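Local structure of Card1 endonuclease domain-containing protein (Vibrio cholerae, 1XMX) at residues A[20-25]-A[51-56]. The protein is of unknown function but carries a Card1-like endonuclease domain of the PDDEXK clan and may bind nucleic acid. Residues are numbered along the deposited sequence; the frame is centred on the assembly and turned at random.
Sequences PLLDHR and NKRNIS
Leu-21 and Leu-22, at the end of helix 15-22, meet Arg-53 and Ile-55 in the Schellman turn that ends helix 40-52. Both helices pack beside the parallel strands of the N-terminal alpha/beta domain. The contact is mostly apolar. The CD1 methyl of Ile-55 lies 3.5 Å from the backbone O of Leu-21 and 4.2 Å from CD2 of Leu-22. The other branch of Ile-55, CG2, lies 4.1 Å from CD1 of Leu-21. Leu-50 of helix 40-52 touches both leucines and Ile-55. Leu-22 also lies against Arg-53. Leu-22 CD2 rests 3.6 Å from Arg-53 NE, and Leu-22 CD1 sits over one face of the guanidinium, offset toward its rim. The Arg-53 chain bends at chi2 (91°) and crosses the Leu-22 side chain at a slant. Two bonds fix its end: a salt bridge from NH2 to Asp-146 and a hydrogen bond from NH1 to Val-49 O. In the turn, Asn-54 is the C-prime residue, with positive phi. Its N bonds to Asn-51 O at 2.8 Å, and Ile-55 N bonds to Leu-50 O. Asn-51 ND2 reaches forward to Ile-55 O. Beyond the first helix, Asp-23 forms an Asx turn: its OD1 takes the backbone N of Arg-25 on the anti lone pair. The Arg-25 guanidinium grips the same carboxylate side-on, and Arg-25 NH2 meets the syn lone pair of Asp-23 OD2 at 2.9 Å, nearly straight at 174°.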
ATOM      1  N   PRO A  20     -15.773  -7.473  -1.417  1.00 19.44           N
ATOM      2  CA  PRO A  20     -17.035  -8.026  -0.976  1.00 19.06           C
ATOM      3  C   PRO A  20     -16.983  -9.486  -0.487  1.00 18.49           C
ATOM      4  O   PRO A  20     -17.698  -9.838   0.479  1.00 19.46           O
ATOM      5  CB  PRO A  20     -17.915  -7.917  -2.232  1.00 19.72           C
ATOM      6  CG  PRO A  20     -17.310  -6.685  -2.981  1.00 18.51           C
ATOM      7  CD  PRO A  20     -15.873  -6.849  -2.767  1.00 18.01           C
ATOM      8  N   LEU A  21     -16.170 -10.325  -1.113  1.00 17.04           N
ATOM      9  CA  LEU A  21     -16.065 -11.733  -0.656  1.00 15.39           C
ATOM     10  C   LEU A  21     -15.245 -11.909   0.603  1.00 15.80           C
ATOM     11  O   LEU A  21     -15.322 -12.943   1.236  1.00 16.96           O
ATOM     12  CB  LEU A  21     -15.482 -12.607  -1.791  1.00 15.26           C
ATOM     13  CG  LEU A  21     -16.399 -12.715  -3.057  1.00 16.33           C
ATOM     14  CD1 LEU A  21     -15.589 -13.153  -4.219  1.00 12.70           C
ATOM     15  CD2 LEU A  21     -17.616 -13.667  -2.841  1.00 16.58           C
ATOM     16  N   LEU A  22     -14.400 -10.936   0.942  1.00 15.16           N
ATOM     17  CA  LEU A  22     -13.637 -11.004   2.174  1.00 15.92           C
ATOM     18  C   LEU A  22     -14.382 -10.459   3.405  1.00 16.68           C
ATOM     19  O   LEU A  22     -13.911 -10.611   4.562  1.00 17.35           O
ATOM     20  CB  LEU A  22     -12.266 -10.292   2.000  1.00 16.92           C
ATOM     21  CG  LEU A  22     -11.354 -10.732   0.853  1.00 17.80           C
ATOM     22  CD1 LEU A  22     -10.048  -9.978   0.901  1.00 17.58           C
ATOM     23  CD2 LEU A  22     -11.093 -12.267   0.874  1.00 16.79           C
ATOM     24  N   ASP A  23     -15.497  -9.765   3.153  1.00 16.14           N
ATOM     25  CA  ASP A  23     -16.275  -9.099   4.193  1.00 14.56           C
ATOM     26  C   ASP A  23     -16.901 -10.283   4.888  1.00 15.66           C
ATOM     27  O   ASP A  23     -17.467 -11.173   4.244  1.00 16.94           O
ATOM     28  CB  ASP A  23     -17.387  -8.265   3.502  1.00 14.58           C
ATOM     29  CG  ASP A  23     -18.184  -7.430   4.439  1.00 12.50           C
ATOM     30  OD1 ASP A  23     -18.715  -7.916   5.462  1.00 13.24           O
ATOM     31  OD2 ASP A  23     -18.241  -6.218   4.204  1.00 13.69           O
ATOM     32  N   HIS A  24     -16.866 -10.298   6.205  1.00 17.61           N
ATOM     33  CA  HIS A  24     -17.425 -11.445   6.946  1.00 16.59           C
ATOM     34  C   HIS A  24     -18.931 -11.553   6.814  1.00 17.35           C
ATOM     35  O   HIS A  24     -19.494 -12.611   7.144  1.00 17.89           O
ATOM     36  CB  HIS A  24     -17.110 -11.301   8.443  1.00 13.18           C
ATOM     37  CG  HIS A  24     -15.658 -11.456   8.767  1.00 15.29           C
ATOM     38  ND1 HIS A  24     -15.182 -11.493  10.061  1.00 17.91           N
ATOM     39  CD2 HIS A  24     -14.583 -11.598   7.965  1.00 14.97           C
ATOM     40  CE1 HIS A  24     -13.867 -11.635  10.039  1.00 19.03           C
ATOM     41  NE2 HIS A  24     -13.484 -11.716   8.777  1.00 19.37           N
ATOM     42  N   ARG A  25     -19.593 -10.463   6.406  1.00 17.42           N
ATOM     43  CA  ARG A  25     -21.069 -10.478   6.305  1.00 18.14           C
ATOM     44  C   ARG A  25     -21.596 -11.141   5.033  1.00 18.83           C
ATOM     45  O   ARG A  25     -22.766 -11.492   4.963  1.00 17.66           O
ATOM     46  CB  ARG A  25     -21.644  -9.072   6.460  1.00 18.67           C
ATOM     47  CG  ARG A  25     -21.294  -8.435   7.810  1.00 20.95           C
ATOM     48  CD  ARG A  25     -21.611  -6.943   7.816  1.00 22.46           C
ATOM     49  NE  ARG A  25     -20.818  -6.285   6.778  1.00 22.38           N
ATOM     50  CZ  ARG A  25     -20.816  -4.973   6.557  1.00 24.24           C
ATOM     51  NH1 ARG A  25     -21.620  -4.196   7.285  1.00 25.09           N
ATOM     52  NH2 ARG A  25     -20.020  -4.444   5.611  1.00 20.12           N
ATOM     53  N   ASN A  51      -8.733 -18.071  -3.239  1.00 20.13           N
ATOM     54  CA  ASN A  51      -8.583 -19.501  -2.894  1.00 23.87           C
ATOM     55  C   ASN A  51      -7.919 -19.739  -1.533  1.00 26.80           C
ATOM     56  O   ASN A  51      -8.307 -20.705  -0.835  1.00 26.43           O
ATOM     57  CB  ASN A  51      -7.840 -20.318  -3.966  1.00 22.30           C
ATOM     58  CG  ASN A  51      -8.658 -20.524  -5.252  1.00 22.88           C
ATOM     59  OD1 ASN A  51      -8.112 -21.022  -6.268  1.00 23.10           O
ATOM     60  ND2 ASN A  51      -9.949 -20.144  -5.232  1.00 20.01           N
ATOM     61  N   LYS A  52      -6.937 -18.882  -1.182  1.00 28.42           N
ATOM     62  CA  LYS A  52      -6.300 -18.811   0.162  1.00 31.85           C
ATOM     63  C   LYS A  52      -7.351 -18.849   1.268  1.00 30.02           C
ATOM     64  O   LYS A  52      -7.127 -19.454   2.304  1.00 27.13           O
ATOM     65  CB  LYS A  52      -5.542 -17.490   0.410  1.00 33.11           C
ATOM     66  CG  LYS A  52      -4.063 -17.368   0.007  1.00 36.53           C
ATOM     67  CD  LYS A  52      -3.501 -16.072   0.672  1.00 36.98           C
ATOM     68  CE  LYS A  52      -2.439 -15.316  -0.158  1.00 41.04           C
ATOM     69  NZ  LYS A  52      -1.056 -15.277   0.521  1.00 42.58           N
ATOM     70  N   ARG A  53      -8.464 -18.149   1.041  1.00 30.32           N
ATOM     71  CA  ARG A  53      -9.572 -18.082   1.994  1.00 30.77           C
ATOM     72  C   ARG A  53     -10.631 -19.096   1.741  1.00 30.87           C
ATOM     73  O   ARG A  53     -11.720 -18.981   2.303  1.00 32.30           O
ATOM     74  CB  ARG A  53     -10.256 -16.746   1.937  1.00 32.27           C
ATOM     75  CG  ARG A  53      -9.476 -15.667   2.599  1.00 34.20           C
ATOM     76  CD  ARG A  53      -8.569 -14.953   1.682  1.00 33.44           C
ATOM     77  NE  ARG A  53      -8.159 -13.745   2.367  1.00 36.04           N
ATOM     78  CZ  ARG A  53      -7.133 -12.991   2.004  1.00 37.56           C
ATOM     79  NH1 ARG A  53      -6.409 -13.338   0.950  1.00 38.13           N
ATOM     80  NH2 ARG A  53      -6.822 -11.906   2.705  1.00 36.98           N
ATOM     81  N   ASN A  54     -10.358 -20.083   0.893  1.00 30.24           N
ATOM     82  CA  ASN A  54     -11.350 -21.112   0.696  1.00 29.87           C
ATOM     83  C   ASN A  54     -12.563 -20.517   0.025  1.00 28.33           C
ATOM     84  O   ASN A  54     -13.672 -21.011   0.178  1.00 28.86           O
ATOM     85  CB  ASN A  54     -11.795 -21.636   2.054  1.00 32.12           C
ATOM     86  CG  ASN A  54     -10.634 -22.025   2.922  1.00 34.04           C
ATOM     87  OD1 ASN A  54      -9.970 -23.033   2.628  1.00 34.21           O
ATOM     88  ND2 ASN A  54     -10.338 -21.207   3.985  1.00 33.63           N
ATOM     89  N   ILE A  55     -12.382 -19.399  -0.653  1.00 25.61           N
ATOM     90  CA  ILE A  55     -13.418 -18.930  -1.569  1.00 22.61           C
ATOM     91  C   ILE A  55     -13.086 -19.490  -2.933  1.00 21.85           C
ATOM     92  O   ILE A  55     -11.987 -19.271  -3.481  1.00 21.64           O
ATOM     93  CB  ILE A  55     -13.493 -17.405  -1.564  1.00 22.56           C
ATOM     94  CG1 ILE A  55     -14.020 -16.945  -0.214  1.00 21.96           C
ATOM     95  CG2 ILE A  55     -14.370 -16.826  -2.736  1.00 20.82           C
ATOM     96  CD1 ILE A  55     -13.426 -15.634   0.185  1.00 24.11           C
ATOM     97  N   SER A  56     -14.033 -20.217  -3.494  1.00 20.73           N
ATOM     98  CA  SER A  56     -13.829 -20.770  -4.832  1.00 22.06           C
ATOM     99  C   SER A  56     -14.158 -19.850  -6.020  1.00 18.71           C
ATOM    100  O   SER A  56     -14.936 -18.900  -5.893  1.00 18.49           O
ATOM    101  CB  SER A  56     -14.506 -22.151  -4.961  1.00 23.30           C
ATOM    102  OG  SER A  56     -15.885 -22.024  -4.862  1.00 26.59           O
TER